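Local coordinates for protein probable Rab-related GTPase (Acanthamoeba polyphaga mimivirus, PDB 5XC5) that binds GTP and probably hydrolyses it as a Rab-family small GTPase, and may take part in protein transport, at residues A[23-28]-A[45-50]; A[99-104]-A[114-119]; A[133-138]-A[146-151]. The protein carries 1 engineered substitution. All blocks are in the same frame, centred on the assembly; numbering follows the deposited sequence.

Contact 1: residues A[23-28]-A[45-50]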
loop_
_atom_site.group_PDB
_atom_site.type_symbol
_atom_site.label_atom_id
_atom_site.label_comp_id
_atom_site.label_asym_id
_atom_site.label_seq_id
_atom_site.Cartn_x
_atom_site.Cartn_y
_atom_site.Cartn_z
ATOM N N HIS A 23 -5.663 6.986 -6.001
ATOM C CA HIS A 23 -6.310 8.122 -6.657
ATOM C C HIS A 23 -5.935 9.425 -5.969
ATOM O O HIS A 23 -5.717 10.445 -6.631
ATOM C CB HIS A 23 -7.833 7.955 -6.640
ATOM C CG HIS A 23 -8.356 6.874 -7.544
ATOM N ND1 HIS A 23 -7.597 5.802 -7.960
ATOM C CD2 HIS A 23 -9.575 6.711 -8.112
ATOM C CE1 HIS A 23 -8.325 5.020 -8.738
ATOM N NE2 HIS A 23 -9.529 5.554 -8.851
ATOM N N GLN A 24 -5.849 9.409 -4.638
ATOM C CA GLN A 24 -5.455 10.610 -3.915
ATOM C C GLN A 24 -4.026 11.010 -4.262
ATOM O O GLN A 24 -3.738 12.191 -4.479
ATOM C CB GLN A 24 -5.615 10.364 -2.416
ATOM C CG GLN A 24 -5.330 11.571 -1.531
ATOM C CD GLN A 24 -6.376 12.662 -1.676
ATOM O OE1 GLN A 24 -6.179 13.622 -2.409
ATOM N NE2 GLN A 24 -7.497 12.515 -0.970
ATOM N N PHE A 25 -3.116 10.035 -4.341
ATOM C CA PHE A 25 -1.741 10.325 -4.735
ATOM C C PHE A 25 -1.677 10.920 -6.138
ATOM O O PHE A 25 -0.872 11.821 -6.406
ATOM C CB PHE A 25 -0.893 9.051 -4.647
ATOM C CG PHE A 25 0.526 9.224 -5.123
ATOM C CD1 PHE A 25 1.409 10.048 -4.442
ATOM C CD2 PHE A 25 0.973 8.549 -6.245
ATOM C CE1 PHE A 25 2.723 10.203 -4.881
ATOM C CE2 PHE A 25 2.273 8.693 -6.690
ATOM C CZ PHE A 25 3.150 9.524 -6.003
ATOM N N LEU A 26 -2.518 10.428 -7.049
ATOM C CA LEU A 26 -2.505 10.916 -8.424
ATOM C C LEU A 26 -3.242 12.243 -8.594
ATOM O O LEU A 26 -2.835 13.061 -9.429
ATOM C CB LEU A 26 -3.124 9.870 -9.350
ATOM C CG LEU A 26 -2.458 8.504 -9.385
ATOM C CD1 LEU A 26 -3.370 7.522 -10.110
ATOM C CD2 LEU A 26 -1.109 8.574 -10.057
ATOM N N PHE A 27 -4.319 12.486 -7.842
ATOM C CA PHE A 27 -5.191 13.624 -8.115
ATOM C C PHE A 27 -5.427 14.460 -6.864
ATOM O O PHE A 27 -5.554 13.933 -5.756
ATOM C CB PHE A 27 -6.536 13.161 -8.684
ATOM C CG PHE A 27 -6.412 12.069 -9.709
ATOM C CD1 PHE A 27 -5.641 12.249 -10.845
ATOM C CD2 PHE A 27 -7.045 10.848 -9.522
ATOM C CE1 PHE A 27 -5.513 11.241 -11.782
ATOM C CE2 PHE A 27 -6.919 9.835 -10.462
ATOM C CZ PHE A 27 -6.155 10.032 -11.589
ATOM N N ASN A 28 -5.528 15.768 -7.049
ATOM C CA ASN A 28 -5.607 16.698 -5.930
ATOM C C ASN A 28 -7.024 17.252 -5.825
ATOM O O ASN A 28 -7.296 18.428 -6.085
ATOM C CB ASN A 28 -4.547 17.769 -6.092
ATOM C CG ASN A 28 -3.149 17.175 -6.184
ATOM O OD1 ASN A 28 -2.762 16.344 -5.358
ATOM N ND2 ASN A 28 -2.394 17.576 -7.206
ATOM N N LYS A 45 3.655 8.071 -12.180
ATOM C CA LYS A 45 3.883 9.450 -11.762
ATOM C C LYS A 45 5.365 9.673 -11.528
ATOM O O LYS A 45 6.033 8.864 -10.873
ATOM C CB LYS A 45 3.101 9.786 -10.484
ATOM C CG LYS A 45 3.056 11.285 -10.184
ATOM C CD LYS A 45 2.161 11.611 -9.000
ATOM C CE LYS A 45 1.960 13.117 -8.903
ATOM N NZ LYS A 45 1.009 13.520 -7.836
ATOM N N GLN A 46 5.880 10.778 -12.054
ATOM C CA GLN A 46 7.272 11.149 -11.867
ATOM C C GLN A 46 7.378 12.161 -10.741
ATOM O O GLN A 46 6.630 13.145 -10.707
ATOM C CB GLN A 46 7.864 11.721 -13.151
ATOM C CG GLN A 46 8.247 10.642 -14.137
ATOM C CD GLN A 46 8.889 11.186 -15.386
ATOM O OE1 GLN A 46 10.091 11.033 -15.598
ATOM N NE2 GLN A 46 8.084 11.809 -16.233
ATOM N N VAL A 47 8.304 11.907 -9.821
ATOM C CA VAL A 47 8.410 12.662 -8.582
ATOM C C VAL A 47 9.867 13.037 -8.360
ATOM O O VAL A 47 10.787 12.379 -8.849
ATOM C CB VAL A 47 7.874 11.850 -7.381
ATOM C CG1 VAL A 47 6.386 11.615 -7.532
ATOM C CG2 VAL A 47 8.605 10.514 -7.267
ATOM N N ILE A 48 10.077 14.105 -7.603
ATOM C CA ILE A 48 11.422 14.518 -7.221
ATOM C C ILE A 48 11.731 13.932 -5.852
ATOM O O ILE A 48 11.047 14.241 -4.873
ATOM C CB ILE A 48 11.543 16.046 -7.190
ATOM C CG1 ILE A 48 11.170 16.642 -8.550
ATOM C CG2 ILE A 48 12.959 16.445 -6.752
ATOM C CD1 ILE A 48 11.102 18.157 -8.542
ATOM N N ALA A 49 12.773 13.112 -5.772
ATOM C CA ALA A 49 13.165 12.543 -4.494
ATOM C C ALA A 49 14.079 13.507 -3.740
ATOM O O ALA A 49 14.575 14.497 -4.285
ATOM C CB ALA A 49 13.861 11.197 -4.691
ATOM N N LYS A 50 14.316 13.191 -2.468
ATOM C CA LYS A 50 15.090 14.091 -1.616
ATOM C C LYS A 50 16.528 14.243 -2.094
ATOM O O LYS A 50 17.128 15.308 -1.912
ATOM C CB LYS A 50 15.040 13.626 -0.162
ATOM C CG LYS A 50 13.850 14.167 0.597
ATOM C CD LYS A 50 14.231 15.381 1.432
ATOM C CE LYS A 50 13.057 15.826 2.282
ATOM N NZ LYS A 50 12.320 14.634 2.805
HETATM O O HOH W 1 -0.603 15.437 -8.224
#
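K45 lies over one face of the F25 ring and finishes on the backbone of the same residue. Its CG stands anti to the backbone N (chi1 -167°) and the chain stays extended, which carries CD across the ring to 3.7 Å from F25 CE2. The ammonium group beyond it satisfies a cation-pi criterion, NZ standing 4.8 Å from the centroid of the F25 ring and 10° off its normal. K45 NZ also donates a 2.9 Å hydrogen bond to F25 O, so the ammonium group meets both the ring and the backbone carbonyl of F25. V47 CG1 adds an oblique touch on F25 CZ at 4.1 Å, while F161 stacks with F25 and L57 and I59 pack against it, making this the tight, buried part.

Away from the ring the packing slackens. L26 CD2 comes no nearer than 4.4 Å to K45 CB, and a water near K45 NZ accepts a 3.0 Å bond from N28 ND2 and weakly reaches L26 O. The lysine thus meets the carbonyl end of helix 18-26, where its positive charge would be favourable. Such packing of the helix that follows the P-loop beside edge strand 41-48 of the central sheet belongs to the small-GTPase fold.

Contact 2: residues A[99-104]-A[114-119]. With GTP (guanosine-5'-triphosphate), chain B.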
loop_
_atom_site.group_PDB
_atom_site.type_symbol
_atom_site.label_atom_id
_atom_site.label_comp_id
_atom_site.label_asym_id
_atom_site.label_seq_id
_atom_site.Cartn_x
_atom_site.Cartn_y
_atom_site.Cartn_z
ATOM N N TYR A 99 -0.277 -12.729 5.450
ATOM C CA TYR A 99 -0.348 -13.632 4.310
ATOM C C TYR A 99 -0.094 -12.917 3.000
ATOM O O TYR A 99 0.480 -13.505 2.076
ATOM C CB TYR A 99 -1.674 -14.394 4.324
ATOM C CG TYR A 99 -1.873 -15.091 5.650
ATOM C CD1 TYR A 99 -1.217 -16.286 5.936
ATOM C CD2 TYR A 99 -2.675 -14.527 6.640
ATOM C CE1 TYR A 99 -1.384 -16.917 7.162
ATOM C CE2 TYR A 99 -2.848 -15.152 7.864
ATOM C CZ TYR A 99 -2.200 -16.342 8.120
ATOM O OH TYR A 99 -2.369 -16.962 9.340
ATOM N N TRP A 100 -0.461 -11.638 2.915
ATOM C CA TRP A 100 -0.105 -10.851 1.739
ATOM C C TRP A 100 1.408 -10.760 1.584
ATOM O O TRP A 100 1.947 -10.949 0.486
ATOM C CB TRP A 100 -0.707 -9.449 1.846
ATOM C CG TRP A 100 -2.169 -9.391 1.541
ATOM C CD1 TRP A 100 -3.166 -9.070 2.400
ATOM C CD2 TRP A 100 -2.783 -9.639 0.276
ATOM N NE1 TRP A 100 -4.378 -9.116 1.756
ATOM C CE2 TRP A 100 -4.173 -9.456 0.450
ATOM C CE3 TRP A 100 -2.297 -10.002 -0.984
ATOM C CZ2 TRP A 100 -5.082 -9.624 -0.589
ATOM C CZ3 TRP A 100 -3.198 -10.164 -2.019
ATOM C CH2 TRP A 100 -4.577 -9.968 -1.814
ATOM N N ILE A 101 2.108 -10.454 2.684
ATOM C CA ILE A 101 3.563 -10.332 2.636
ATOM C C ILE A 101 4.197 -11.685 2.352
ATOM O O ILE A 101 5.124 -11.794 1.540
ATOM C CB ILE A 101 4.079 -9.703 3.941
ATOM C CG1 ILE A 101 3.644 -8.239 4.038
ATOM C CG2 ILE A 101 5.587 -9.805 4.033
ATOM C CD1 ILE A 101 4.022 -7.586 5.361
ATOM N N ASN A 102 3.681 -12.735 2.988
ATOM C CA ASN A 102 4.197 -14.078 2.751
ATOM C C ASN A 102 4.062 -14.462 1.286
ATOM O O ASN A 102 5.004 -14.988 0.682
ATOM C CB ASN A 102 3.446 -15.075 3.627
ATOM C CG ASN A 102 3.834 -16.502 3.332
ATOM O OD1 ASN A 102 4.905 -16.956 3.739
ATOM N ND2 ASN A 102 2.971 -17.219 2.614
ATOM N N ASP A 103 2.901 -14.185 0.692
ATOM C CA ASP A 103 2.658 -14.551 -0.699
ATOM C C ASP A 103 3.523 -13.739 -1.648
ATOM O O ASP A 103 4.054 -14.276 -2.627
ATOM C CB ASP A 103 1.182 -14.347 -1.021
ATOM C CG ASP A 103 0.315 -15.423 -0.424
ATOM O OD1 ASP A 103 0.868 -16.304 0.270
ATOM O OD2 ASP A 103 -0.913 -15.386 -0.641
ATOM N N LEU A 104 3.646 -12.435 -1.403
ATOM C CA LEU A 104 4.553 -11.624 -2.203
ATOM C C LEU A 104 5.956 -12.217 -2.188
ATOM O O LEU A 104 6.603 -12.332 -3.232
ATOM C CB LEU A 104 4.566 -10.186 -1.672
ATOM C CG LEU A 104 5.633 -9.247 -2.236
ATOM C CD1 LEU A 104 5.425 -8.981 -3.711
ATOM C CD2 LEU A 104 5.631 -7.939 -1.453
ATOM N N ILE A 114 8.963 -2.921 1.830
ATOM C CA ILE A 114 7.558 -3.240 2.051
ATOM C C ILE A 114 7.073 -2.313 3.152
ATOM O O ILE A 114 7.664 -2.278 4.237
ATOM C CB ILE A 114 7.365 -4.705 2.461
ATOM C CG1 ILE A 114 7.843 -5.633 1.348
ATOM C CG2 ILE A 114 5.916 -4.958 2.783
ATOM C CD1 ILE A 114 7.663 -7.114 1.686
ATOM N N LEU A 115 6.021 -1.545 2.863
ATOM C CA LEU A 115 5.455 -0.576 3.793
ATOM C C LEU A 115 4.007 -0.958 4.069
ATOM O O LEU A 115 3.182 -0.976 3.152
ATOM C CB LEU A 115 5.548 0.833 3.205
ATOM C CG LEU A 115 4.916 1.960 4.024
ATOM C CD1 LEU A 115 5.483 2.012 5.432
ATOM C CD2 LEU A 115 5.129 3.285 3.296
ATOM N N VAL A 116 3.720 -1.306 5.325
ATOM C CA VAL A 116 2.360 -1.613 5.765
ATOM C C VAL A 116 1.645 -0.301 6.057
ATOM O O VAL A 116 2.142 0.529 6.823
ATOM C CB VAL A 116 2.396 -2.507 7.015
ATOM C CG1 VAL A 116 0.992 -2.668 7.607
ATOM C CG2 VAL A 116 3.019 -3.867 6.686
ATOM N N VAL A 117 0.472 -0.117 5.456
ATOM C CA VAL A 117 -0.299 1.110 5.605
ATOM C C VAL A 117 -1.518 0.794 6.456
ATOM O O VAL A 117 -2.414 0.058 6.023
ATOM C CB VAL A 117 -0.733 1.694 4.254
ATOM C CG1 VAL A 117 -1.551 2.978 4.448
ATOM C CG2 VAL A 117 0.487 1.942 3.373
ATOM N N ALA A 118 -1.559 1.367 7.654
ATOM C CA ALA A 118 -2.718 1.278 8.535
ATOM C C ALA A 118 -3.658 2.405 8.124
ATOM O O ALA A 118 -3.441 3.572 8.472
ATOM C CB ALA A 118 -2.265 1.420 9.986
ATOM N N ASN A 119 -4.685 2.065 7.351
ATOM C CA ASN A 119 -5.546 3.046 6.712
ATOM C C ASN A 119 -6.851 3.225 7.480
ATOM O O ASN A 119 -7.232 2.421 8.341
ATOM C CB ASN A 119 -5.840 2.641 5.264
ATOM C CG ASN A 119 -6.275 3.810 4.401
ATOM O OD1 ASN A 119 -5.889 4.942 4.640
ATOM N ND2 ASN A 119 -7.083 3.535 3.384
HETATM P PG GTP B . -10.630 -3.560 -3.557
HETATM O O1G GTP B . -10.311 -2.935 -4.902
HETATM O O2G GTP B . -11.977 -4.220 -3.547
HETATM O O3G GTP B . -9.535 -4.487 -3.077
HETATM O O3B GTP B . -10.796 -2.389 -2.419
HETATM P PB GTP B . -9.804 -1.134 -2.147
HETATM O O1B GTP B . -9.248 -0.591 -3.448
HETATM O O2B GTP B . -8.758 -1.520 -1.139
HETATM O O3A GTP B . -10.724 -0.062 -1.363
HETATM P PA GTP B . -11.434 1.245 -2.020
HETATM O O1A GTP B . -10.393 2.328 -2.323
HETATM O O2A GTP B . -12.348 0.822 -3.188
HETATM O "O5'" GTP B . -12.298 1.767 -0.746
HETATM C "C5'" GTP B . -13.340 0.987 -0.195
HETATM C "C4'" GTP B . -14.293 1.892 0.585
HETATM O "O4'" GTP B . -13.582 2.401 1.703
HETATM C "C3'" GTP B . -14.789 3.086 -0.208
HETATM O "O3'" GTP B . -16.150 3.343 0.108
HETATM C "C2'" GTP B . -13.934 4.227 0.299
HETATM O "O2'" GTP B . -14.578 5.477 0.206
HETATM C "C1'" GTP B . -13.672 3.814 1.734
HETATM N N9 GTP B . -12.393 4.382 2.180
HETATM C C8 GTP B . -11.193 4.373 1.516
HETATM N N7 GTP B . -10.265 4.991 2.276
HETATM C C5 GTP B . -10.869 5.400 3.422
HETATM C C6 GTP B . -10.403 6.075 4.544
HETATM O O6 GTP B . -9.226 6.454 4.685
HETATM N N1 GTP B . -11.314 6.335 5.540
HETATM C C2 GTP B . -12.633 5.938 5.462
HETATM N N2 GTP B . -13.443 6.225 6.475
HETATM N N3 GTP B . -13.104 5.262 4.360
HETATM C C4 GTP B . -12.210 5.017 3.367
#
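I101 and I114 interlock, each placing its CD1 methyl in a hollow of the opposing segment. On the strand, I114 and V116 leave a shallow dip between their CG2 methyls; I101 CD1 fills it, lying 4.1 Å from I114 CG2 and 4.1 Å from V116 CG2. On the helix, one turn apart, I101 and L104 frame the reciprocal dip, and I114 CD1 enters it, 4.1 Å from I101 CG2 and 3.8 Å from L104 CD2. Both chains are extended, chi2 of I101 at 175° and that of I114 at -179°, which points each CD1 at the other segment. L104 and I114 meet tip to tip, whereas I101 crosses V116 at about a right angle.

The helical and strand axes approach to 11.1 Å and run at 159°, nearly antiparallel, as befits the beta-alpha-beta crossover from strand 81-87 through helix 91-107 to strand 113-119. At the far end of the strand, N119 lies in the GTP pocket, where its ND2 bonds to V16 O and S151 OG; it begins the sequence NKID, the guanine-recognition motif of the family.

All four touching residues are buried and no hydrogen bond crosses between the segments, which implies that the helix is held to the strand here by the shape fit of aliphatic groups and their exclusion from water, without directional polar bonds.

Contact 3: residues A[133-138]-A[146-151]. With GTP (guanosine-5'-triphosphate), chain B.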
loop_
_atom_site.group_PDB
_atom_site.type_symbol
_atom_site.label_atom_id
_atom_site.label_comp_id
_atom_site.label_asym_id
_atom_site.label_seq_id
_atom_site.Cartn_x
_atom_site.Cartn_y
_atom_site.Cartn_z
ATOM N N ASN A 133 0.501 -0.616 19.049
ATOM C CA ASN A 133 1.568 -1.503 19.502
ATOM C C ASN A 133 1.568 -2.825 18.741
ATOM O O ASN A 133 2.636 -3.360 18.423
ATOM C CB ASN A 133 1.469 -1.720 21.012
ATOM C CG ASN A 133 2.077 -0.575 21.797
ATOM O OD1 ASN A 133 2.591 0.388 21.217
ATOM N ND2 ASN A 133 2.013 -0.664 23.126
ATOM N N GLU A 134 0.382 -3.362 18.424
ATOM C CA GLU A 134 0.317 -4.593 17.638
ATOM C C GLU A 134 0.895 -4.389 16.246
ATOM O O GLU A 134 1.578 -5.268 15.710
ATOM C CB GLU A 134 -1.130 -5.038 17.466
ATOM C CG GLU A 134 -1.850 -5.529 18.677
ATOM C CD GLU A 134 -3.249 -5.960 18.302
ATOM O OE1 GLU A 134 -3.395 -7.106 17.820
ATOM O OE2 GLU A 134 -4.182 -5.133 18.430
ATOM N N ILE A 135 0.589 -3.245 15.632
ATOM C CA ILE A 135 1.099 -2.931 14.300
ATOM C C ILE A 135 2.619 -2.827 14.326
ATOM O O ILE A 135 3.317 -3.417 13.492
ATOM C CB ILE A 135 0.447 -1.637 13.773
ATOM C CG1 ILE A 135 -1.055 -1.841 13.571
ATOM C CG2 ILE A 135 1.149 -1.147 12.490
ATOM C CD1 ILE A 135 -1.862 -0.554 13.486
ATOM N N LYS A 136 3.156 -2.062 15.280
ATOM C CA LYS A 136 4.604 -1.915 15.373
ATOM C C LYS A 136 5.285 -3.255 15.624
ATOM O O LYS A 136 6.319 -3.558 15.014
ATOM C CB LYS A 136 4.962 -0.919 16.473
ATOM C CG LYS A 136 4.568 0.522 16.174
ATOM C CD LYS A 136 4.818 1.424 17.375
ATOM C CE LYS A 136 4.236 2.812 17.160
ATOM N NZ LYS A 136 5.074 3.661 16.264
ATOM N N LYS A 137 4.719 -4.067 16.518
ATOM C CA LYS A 137 5.305 -5.372 16.810
ATOM C C LYS A 137 5.272 -6.284 15.588
ATOM O O LYS A 137 6.265 -6.955 15.277
ATOM C CB LYS A 137 4.573 -6.014 17.985
ATOM C CG LYS A 137 4.963 -7.458 18.232
ATOM C CD LYS A 137 6.439 -7.584 18.588
ATOM C CE LYS A 137 6.669 -8.722 19.570
ATOM N NZ LYS A 137 6.085 -9.985 19.039
ATOM N N PHE A 138 4.149 -6.312 14.867
ATOM C CA PHE A 138 4.092 -7.108 13.650
ATOM C C PHE A 138 5.206 -6.714 12.688
ATOM O O PHE A 138 5.902 -7.569 12.133
ATOM C CB PHE A 138 2.724 -6.963 12.971
ATOM C CG PHE A 138 2.673 -7.620 11.628
ATOM C CD1 PHE A 138 2.333 -8.957 11.518
ATOM C CD2 PHE A 138 3.022 -6.923 10.479
ATOM C CE1 PHE A 138 2.320 -9.580 10.290
ATOM C CE2 PHE A 138 3.020 -7.543 9.243
ATOM C CZ PHE A 138 2.667 -8.877 9.150
ATOM N N TYR A 146 5.997 0.601 8.684
ATOM C CA TYR A 146 4.584 0.907 8.861
ATOM C C TYR A 146 4.360 2.411 8.799
ATOM O O TYR A 146 5.268 3.208 9.066
ATOM C CB TYR A 146 4.047 0.394 10.208
ATOM C CG TYR A 146 4.741 1.038 11.383
ATOM C CD1 TYR A 146 5.977 0.572 11.817
ATOM C CD2 TYR A 146 4.184 2.136 12.039
ATOM C CE1 TYR A 146 6.645 1.167 12.882
ATOM C CE2 TYR A 146 4.841 2.741 13.106
ATOM C CZ TYR A 146 6.072 2.252 13.522
ATOM O OH TYR A 146 6.731 2.844 14.582
ATOM N N VAL A 147 3.112 2.782 8.501
ATOM C CA VAL A 147 2.699 4.179 8.429
ATOM C C VAL A 147 1.196 4.200 8.635
ATOM O O VAL A 147 0.502 3.231 8.326
ATOM C CB VAL A 147 3.118 4.794 7.066
ATOM C CG1 VAL A 147 2.388 4.127 5.907
ATOM C CG2 VAL A 147 2.913 6.306 7.048
ATOM N N PHE A 148 0.682 5.328 9.122
ATOM C CA PHE A 148 -0.747 5.512 9.345
ATOM C C PHE A 148 -1.306 6.522 8.351
ATOM O O PHE A 148 -0.680 7.556 8.084
ATOM C CB PHE A 148 -1.000 5.975 10.781
ATOM C CG PHE A 148 -0.734 4.902 11.807
ATOM C CD1 PHE A 148 0.557 4.672 12.277
ATOM C CD2 PHE A 148 -1.762 4.110 12.276
ATOM C CE1 PHE A 148 0.808 3.672 13.211
ATOM C CE2 PHE A 148 -1.523 3.121 13.223
ATOM C CZ PHE A 148 -0.233 2.905 13.685
ATOM N N ALA A 149 -2.485 6.226 7.798
ATOM C CA ALA A 149 -3.030 7.088 6.756
ATOM C C ALA A 149 -4.554 7.096 6.752
ATOM O O ALA A 149 -5.218 6.265 7.381
ATOM C CB ALA A 149 -2.506 6.678 5.374
ATOM N N SER A 150 -5.098 8.095 6.051
ATOM C CA SER A 150 -6.485 8.130 5.613
ATOM C C SER A 150 -6.483 8.566 4.159
ATOM O O SER A 150 -5.848 9.570 3.822
ATOM C CB SER A 150 -7.287 9.146 6.423
ATOM O OG SER A 150 -8.574 9.336 5.841
ATOM N N SER A 151 -7.182 7.805 3.305
ATOM C CA SER A 151 -7.258 8.138 1.885
ATOM C C SER A 151 -7.776 9.546 1.660
ATOM O O SER A 151 -7.439 10.176 0.650
ATOM C CB SER A 151 -8.206 7.174 1.170
ATOM O OG SER A 151 -7.908 5.811 1.442
HETATM P PG GTP B . -10.630 -3.560 -3.557
HETATM O O1G GTP B . -10.311 -2.935 -4.902
HETATM O O2G GTP B . -11.977 -4.220 -3.547
HETATM O O3G GTP B . -9.535 -4.487 -3.077
HETATM O O3B GTP B . -10.796 -2.389 -2.419
HETATM P PB GTP B . -9.804 -1.134 -2.147
HETATM O O1B GTP B . -9.248 -0.591 -3.448
HETATM O O2B GTP B . -8.758 -1.520 -1.139
HETATM O O3A GTP B . -10.724 -0.062 -1.363
HETATM P PA GTP B . -11.434 1.245 -2.020
HETATM O O1A GTP B . -10.393 2.328 -2.323
HETATM O O2A GTP B . -12.348 0.822 -3.188
HETATM O "O5'" GTP B . -12.298 1.767 -0.746
HETATM C "C5'" GTP B . -13.340 0.987 -0.195
HETATM C "C4'" GTP B . -14.293 1.892 0.585
HETATM O "O4'" GTP B . -13.582 2.401 1.703
HETATM C "C3'" GTP B . -14.789 3.086 -0.208
HETATM O "O3'" GTP B . -16.150 3.343 0.108
HETATM C "C2'" GTP B . -13.934 4.227 0.299
HETATM O "O2'" GTP B . -14.578 5.477 0.206
HETATM C "C1'" GTP B . -13.672 3.814 1.734
HETATM N N9 GTP B . -12.393 4.382 2.180
HETATM C C8 GTP B . -11.193 4.373 1.516
HETATM N N7 GTP B . -10.265 4.991 2.276
HETATM C C5 GTP B . -10.869 5.400 3.422
HETATM C C6 GTP B . -10.403 6.075 4.544
HETATM O O6 GTP B . -9.226 6.454 4.685
HETATM N N1 GTP B . -11.314 6.335 5.540
HETATM C C2 GTP B . -12.633 5.938 5.462
HETATM N N2 GTP B . -13.443 6.225 6.475
HETATM N N3 GTP B . -13.104 5.262 4.360
HETATM C C4 GTP B . -12.210 5.017 3.367
#
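With the CA atoms of K136 and Y146 7.1 Å apart, helix 133-138 runs at 154° to strand 146-148, its axis coming within 9.4 Å of the strand's. K136 lies against Y146 where the two backbones come nearest. Its CG stands over one ring face, 4.0 Å from the centroid of the Y146 ring and 30° off the normal, a CH-pi contact. The chain then continues extended until its last torsion bends (chi4 -77°), turning NZ back to the phenol oxygen. K136 NZ donates to Y146 OH, but the separation is so short that the exact length is doubtful; the CH-pi contact of the aliphatic stem is the firmer evidence for the pairing.

I135, the buried member of the group, uses two branches. Its CG2 packs 4.0 Å from Y146 CB, while CD1 reaches F148, coming 3.7 Å from F148 CE2 at an oblique incidence. The helix and strand belong to the beta-alpha-beta unit made of strand 113-119, helix 132-141 and strand 145-148, the last strand lying at one edge of the six-stranded sheet of this Rab-related domain. F94 and V130 also pack on I135, and I121 and W128 on F148.

Further along, S150 and S151 lie at a position corresponding to the fifth conserved guanine-nucleotide motif of Ras-family proteins, which recognises the base. S151 N gives GTP O6 a 2.8 Å hydrogen bond, and S151 OG donates to GTP N7 at 2.6 Å. S150 OG is hydrogen-bonded to D122 OD1, and that aspartate oxygen in turn bonds to the nucleotide.

All three contacts reach one mixed sheet, contact 1 at edge strand 41-48 and contact 3 at the opposite edge, strand 145-148. Contacts 2 and 3 are closely coupled, their centres 11 Å apart: their strands are neighbours, with A118 N 2.9 Å from V147 O and A118 O 2.9 Å from A149 N, both probable hydrogen bonds. Both also reach the guanine of GTP. Contact 1 lies 22 Å from contact 3 between centres, yet Q24 NE2 meets S151 O at 2.8 Å, tying the post-P-loop helix to the base-binding loop. The L26 side chain remains about 12 Å from GTP. Contacts 1 and 2 do not touch, their nearest atoms being about 9 Å apart.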